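Local coordinates for protein glycosyl transferase (Staphylococcus aureus, PDB 5TZJ) that belongs to the family 2 glycosyltransferases and is bound here to uridine-diphosphate-N-acetylglucosamine, at residues D243-F254 and F281-L292. Sequence-based numbering, arbitrary orientation.
Sequences DQILAEFLNRHF and FIQAVPERVDAL
Asp243 holds CG anti to its carbonyl carbon, beside the backbone N (chi1 -81°), which turns the carboxylate out from the helix 239-256 toward Arg288, whose CG sits between its own backbone N and carbonyl carbon and whose chain then runs extended to NE. The result is a side-on bidentate salt bridge within the helical TarS-type linker domain, tying this helix to the irregular segment that follows helix 271-282. Arg288 NE donates to Asp243 OD2 over 2.7 Å, nearly straight at 167° and in the guanidinium plane; NH2 reaches OD1 through a more bent bond. Both oxygens use their syn lone pairs, and Pro286 CB lies over one face of the guanidinium. Further along, Val289 sets CG1 against the helix backbone and 4.0 Å from Ala247 CB, while Leu292 CD1 packs 3.7 Å from Asp243 CB. Leu250 sends its two methyls to different neighbours: CD1 meets Val285 CG1 tip to tip at 3.7 Å, and CD2 approaches Phe281 CZ at 3.6 Å. Phe281 in turn directs its edge at the face of His253 in a T-shaped pair, planes 76° apart, while His253 NE2 is hydrogen-bonded to Thr259. Helix 218-233 also borders the contact, with Ile228 against Phe249 and Met225 against His253. On another flank of the helix, a water joins the segments, accepting from Asn251 ND2 and donating to Leu292 O, which lies 2.9 Å from the water oxygen.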
loop_
_atom_site.group_PDB
_atom_site.type_symbol
_atom_site.label_atom_id
_atom_site.label_comp_id
_atom_site.label_asym_id
_atom_site.label_seq_id
_atom_site.Cartn_x
_atom_site.Cartn_y
_atom_site.Cartn_z
ATOM N N ASP A 243 2.463 -19.296 -2.540
ATOM C CA ASP A 243 2.581 -19.071 -3.983
ATOM C C ASP A 243 1.375 -18.315 -4.490
ATOM O O ASP A 243 1.502 -17.391 -5.307
ATOM C CB ASP A 243 2.684 -20.403 -4.749
ATOM C CG ASP A 243 4.095 -21.008 -4.745
ATOM O OD1 ASP A 243 5.023 -20.445 -4.078
ATOM O OD2 ASP A 243 4.286 -22.050 -5.444
ATOM N N GLN A 244 0.194 -18.692 -3.998
ATOM C CA GLN A 244 -1.041 -18.066 -4.460
ATOM C C GLN A 244 -1.111 -16.615 -4.028
ATOM O O GLN A 244 -1.557 -15.764 -4.804
ATOM C CB GLN A 244 -2.251 -18.832 -3.928
ATOM C CG GLN A 244 -3.002 -19.566 -5.020
ATOM C CD GLN A 244 -3.495 -18.616 -6.139
ATOM O OE1 GLN A 244 -3.749 -17.420 -5.908
ATOM N NE2 GLN A 244 -3.606 -19.140 -7.347
ATOM N N ILE A 245 -0.666 -16.303 -2.799
ATOM C CA ILE A 245 -0.606 -14.890 -2.378
ATOM C C ILE A 245 0.400 -14.095 -3.225
ATOM O O ILE A 245 0.124 -12.972 -3.678
ATOM C CB ILE A 245 -0.304 -14.802 -0.876
ATOM C CG1 ILE A 245 -1.515 -15.327 -0.093
ATOM C CG2 ILE A 245 0.122 -13.346 -0.424
ATOM C CD1 ILE A 245 -1.093 -15.809 1.303
ATOM N N LEU A 246 1.590 -14.634 -3.428
ATOM C CA LEU A 246 2.547 -13.953 -4.312
ATOM C C LEU A 246 1.960 -13.708 -5.701
ATOM O O LEU A 246 2.075 -12.597 -6.238
ATOM C CB LEU A 246 3.811 -14.767 -4.417
ATOM C CG LEU A 246 5.036 -14.149 -5.079
ATOM C CD1 LEU A 246 5.334 -12.683 -4.593
ATOM C CD2 LEU A 246 6.270 -15.037 -4.730
ATOM N N ALA A 247 1.285 -14.722 -6.292
ATOM C CA ALA A 247 0.659 -14.509 -7.590
ATOM C C ALA A 247 -0.345 -13.368 -7.546
ATOM O O ALA A 247 -0.360 -12.523 -8.443
ATOM C CB ALA A 247 -0.026 -15.808 -8.093
ATOM N N GLU A 248 -1.191 -13.313 -6.505
ATOM C CA GLU A 248 -2.161 -12.220 -6.416
ATOM C C GLU A 248 -1.456 -10.875 -6.292
ATOM O O GLU A 248 -1.937 -9.860 -6.837
ATOM C CB GLU A 248 -3.106 -12.371 -5.214
ATOM C CG GLU A 248 -4.206 -13.393 -5.416
ATOM C CD GLU A 248 -4.939 -13.266 -6.766
ATOM O OE1 GLU A 248 -5.328 -12.122 -7.185
ATOM O OE2 GLU A 248 -5.116 -14.338 -7.394
ATOM N N PHE A 249 -0.386 -10.834 -5.494
ATOM C CA PHE A 249 0.381 -9.599 -5.390
ATOM C C PHE A 249 0.940 -9.210 -6.754
ATOM O O PHE A 249 0.961 -8.026 -7.112
ATOM C CB PHE A 249 1.532 -9.720 -4.367
ATOM C CG PHE A 249 2.332 -8.435 -4.265
ATOM C CD1 PHE A 249 1.784 -7.318 -3.647
ATOM C CD2 PHE A 249 3.530 -8.299 -4.944
ATOM C CE1 PHE A 249 2.483 -6.087 -3.609
ATOM C CE2 PHE A 249 4.233 -7.080 -4.893
ATOM C CZ PHE A 249 3.700 -5.987 -4.232
ATOM N N LEU A 250 1.388 -10.195 -7.528
ATOM C CA LEU A 250 1.928 -9.882 -8.857
ATOM C C LEU A 250 0.823 -9.391 -9.806
ATOM O O LEU A 250 1.051 -8.468 -10.587
ATOM C CB LEU A 250 2.649 -11.105 -9.424
ATOM C CG LEU A 250 3.934 -11.525 -8.680
ATOM C CD1 LEU A 250 4.452 -12.905 -9.200
ATOM C CD2 LEU A 250 5.041 -10.458 -8.859
ATOM N N ASN A 251 -0.399 -9.966 -9.724
ATOM C CA ASN A 251 -1.506 -9.460 -10.540
ATOM C C ASN A 251 -1.767 -7.982 -10.263
ATOM O O ASN A 251 -1.935 -7.173 -11.191
ATOM C CB ASN A 251 -2.786 -10.255 -10.253
ATOM C CG ASN A 251 -2.747 -11.654 -10.849
ATOM O OD1 ASN A 251 -1.992 -11.954 -11.793
ATOM N ND2 ASN A 251 -3.563 -12.522 -10.305
ATOM N N ARG A 252 -1.905 -7.644 -8.969
ATOM C CA ARG A 252 -2.078 -6.264 -8.549
ATOM C C ARG A 252 -0.953 -5.381 -9.090
ATOM O O ARG A 252 -1.201 -4.309 -9.664
ATOM C CB ARG A 252 -2.108 -6.206 -7.016
ATOM C CG ARG A 252 -1.838 -4.789 -6.460
ATOM C CD ARG A 252 -0.847 -4.742 -5.237
ATOM N NE ARG A 252 -0.366 -3.358 -5.064
ATOM C CZ ARG A 252 -1.033 -2.409 -4.417
ATOM N NH1 ARG A 252 -2.159 -2.701 -3.799
ATOM N NH2 ARG A 252 -0.549 -1.161 -4.354
ATOM N N HIS A 253 0.280 -5.804 -8.863
ATOM C CA HIS A 253 1.445 -4.937 -9.124
ATOM C C HIS A 253 1.546 -4.606 -10.603
ATOM O O HIS A 253 1.657 -3.435 -10.987
ATOM C CB HIS A 253 2.712 -5.633 -8.670
ATOM C CG HIS A 253 3.966 -4.907 -9.064
ATOM N ND1 HIS A 253 4.479 -3.884 -8.298
ATOM C CD2 HIS A 253 4.783 -5.024 -10.146
ATOM C CE1 HIS A 253 5.568 -3.400 -8.885
ATOM N NE2 HIS A 253 5.781 -4.075 -10.008
ATOM N N PHE A 254 1.443 -5.643 -11.460
ATOM C CA PHE A 254 1.593 -5.451 -12.900
ATOM C C PHE A 254 0.400 -4.741 -13.502
ATOM O O PHE A 254 0.543 -4.144 -14.582
ATOM C CB PHE A 254 1.825 -6.808 -13.627
ATOM C CG PHE A 254 3.265 -7.261 -13.596
ATOM C CD1 PHE A 254 3.792 -7.899 -12.463
ATOM C CD2 PHE A 254 4.092 -7.023 -14.689
ATOM C CE1 PHE A 254 5.109 -8.289 -12.428
ATOM C CE2 PHE A 254 5.397 -7.432 -14.671
ATOM C CZ PHE A 254 5.925 -8.055 -13.551
ATOM N N PHE A 281 13.664 -7.970 -8.738
ATOM C CA PHE A 281 12.448 -8.295 -8.000
ATOM C C PHE A 281 11.842 -9.610 -8.531
ATOM O O PHE A 281 11.594 -10.551 -7.748
ATOM C CB PHE A 281 11.487 -7.109 -8.118
ATOM C CG PHE A 281 9.978 -7.429 -7.994
ATOM C CD1 PHE A 281 9.484 -8.222 -6.972
ATOM C CD2 PHE A 281 9.073 -6.794 -8.857
ATOM C CE1 PHE A 281 8.100 -8.450 -6.830
ATOM C CE2 PHE A 281 7.699 -6.978 -8.731
ATOM C CZ PHE A 281 7.201 -7.793 -7.703
ATOM N N ILE A 282 11.711 -9.731 -9.855
ATOM C CA ILE A 282 11.101 -10.964 -10.404
ATOM C C ILE A 282 11.989 -12.181 -10.150
ATOM O O ILE A 282 11.478 -13.288 -9.970
ATOM C CB ILE A 282 10.771 -10.748 -11.889
ATOM C CG1 ILE A 282 9.865 -9.527 -12.000
ATOM C CG2 ILE A 282 10.038 -11.999 -12.527
ATOM C CD1 ILE A 282 8.600 -9.665 -11.055
ATOM N N GLN A 283 13.315 -11.992 -9.989
ATOM C CA GLN A 283 14.178 -13.135 -9.725
ATOM C C GLN A 283 13.974 -13.714 -8.334
ATOM O O GLN A 283 14.317 -14.880 -8.088
ATOM C CB GLN A 283 15.649 -12.752 -9.973
ATOM C CG GLN A 283 15.963 -12.848 -11.488
ATOM C CD GLN A 283 17.335 -12.325 -11.910
ATOM O OE1 GLN A 283 18.219 -12.094 -11.094
ATOM N NE2 GLN A 283 17.505 -12.126 -13.213
ATOM N N ALA A 284 13.379 -12.965 -7.440
ATOM C CA ALA A 284 12.982 -13.531 -6.167
ATOM C C ALA A 284 11.689 -14.339 -6.250
ATOM O O ALA A 284 11.356 -14.980 -5.250
ATOM C CB ALA A 284 12.772 -12.402 -5.138
ATOM N N VAL A 285 10.961 -14.264 -7.366
ATOM C CA VAL A 285 9.713 -15.002 -7.566
ATOM C C VAL A 285 10.048 -16.337 -8.227
ATOM O O VAL A 285 10.572 -16.342 -9.349
ATOM C CB VAL A 285 8.725 -14.183 -8.414
ATOM C CG1 VAL A 285 7.430 -14.990 -8.778
ATOM C CG2 VAL A 285 8.360 -12.840 -7.697
ATOM N N PRO A 286 9.852 -17.474 -7.566
ATOM C CA PRO A 286 10.127 -18.751 -8.247
ATOM C C PRO A 286 9.259 -18.873 -9.493
ATOM O O PRO A 286 8.085 -18.533 -9.473
ATOM C CB PRO A 286 9.745 -19.820 -7.209
ATOM C CG PRO A 286 9.808 -19.094 -5.868
ATOM C CD PRO A 286 9.329 -17.672 -6.210
ATOM N N GLU A 287 9.858 -19.408 -10.567
ATOM C CA GLU A 287 9.192 -19.513 -11.863
ATOM C C GLU A 287 7.884 -20.298 -11.805
ATOM O O GLU A 287 6.985 -20.042 -12.607
ATOM C CB GLU A 287 10.145 -20.174 -12.861
ATOM C CG GLU A 287 9.724 -20.117 -14.308
ATOM C CD GLU A 287 10.737 -20.868 -15.211
ATOM O OE1 GLU A 287 11.938 -20.510 -15.200
ATOM O OE2 GLU A 287 10.341 -21.855 -15.886
ATOM N N ARG A 288 7.744 -21.245 -10.880
ATOM C CA ARG A 288 6.479 -21.997 -10.807
ATOM C C ARG A 288 5.294 -21.094 -10.500
ATOM O O ARG A 288 4.144 -21.471 -10.771
ATOM C CB ARG A 288 6.576 -23.083 -9.731
ATOM C CG ARG A 288 6.773 -22.473 -8.267
ATOM C CD ARG A 288 7.123 -23.496 -7.180
ATOM N NE ARG A 288 6.842 -22.825 -5.900
ATOM C CZ ARG A 288 7.778 -22.413 -5.024
ATOM N NH1 ARG A 288 9.083 -22.690 -5.226
ATOM N NH2 ARG A 288 7.417 -21.739 -3.921
ATOM N N VAL A 289 5.547 -19.901 -9.948
ATOM C CA VAL A 289 4.454 -19.022 -9.584
ATOM C C VAL A 289 3.826 -18.427 -10.828
ATOM O O VAL A 289 2.664 -18.007 -10.790
ATOM C CB VAL A 289 4.961 -17.912 -8.630
ATOM C CG1 VAL A 289 3.844 -16.913 -8.298
ATOM C CG2 VAL A 289 5.570 -18.527 -7.377
ATOM N N ASP A 290 4.581 -18.369 -11.937
ATOM C CA ASP A 290 4.090 -17.680 -13.128
ATOM C C ASP A 290 2.826 -18.341 -13.648
ATOM O O ASP A 290 1.938 -17.664 -14.184
ATOM C CB ASP A 290 5.156 -17.699 -14.227
ATOM C CG ASP A 290 6.423 -16.898 -13.874
ATOM O OD1 ASP A 290 6.539 -16.458 -12.691
ATOM O OD2 ASP A 290 7.336 -16.779 -14.765
ATOM N N ALA A 291 2.719 -19.654 -13.456
ATOM C CA ALA A 291 1.560 -20.436 -13.883
ATOM C C ALA A 291 0.313 -20.026 -13.129
ATOM O O ALA A 291 -0.807 -20.298 -13.601
ATOM C CB ALA A 291 1.817 -21.952 -13.667
ATOM N N LEU A 292 0.468 -19.348 -11.996
ATOM C CA LEU A 292 -0.704 -18.928 -11.236
ATOM C C LEU A 292 -1.133 -17.490 -11.482
ATOM O O LEU A 292 -2.191 -17.114 -10.971
ATOM C CB LEU A 292 -0.472 -19.065 -9.721
ATOM C CG LEU A 292 0.138 -20.357 -9.186
ATOM C CD1 LEU A 292 0.390 -20.175 -7.670
ATOM C CD2 LEU A 292 -0.774 -21.502 -9.486
HETATM O O HOH W 1 -4.297 -15.169 -11.323
#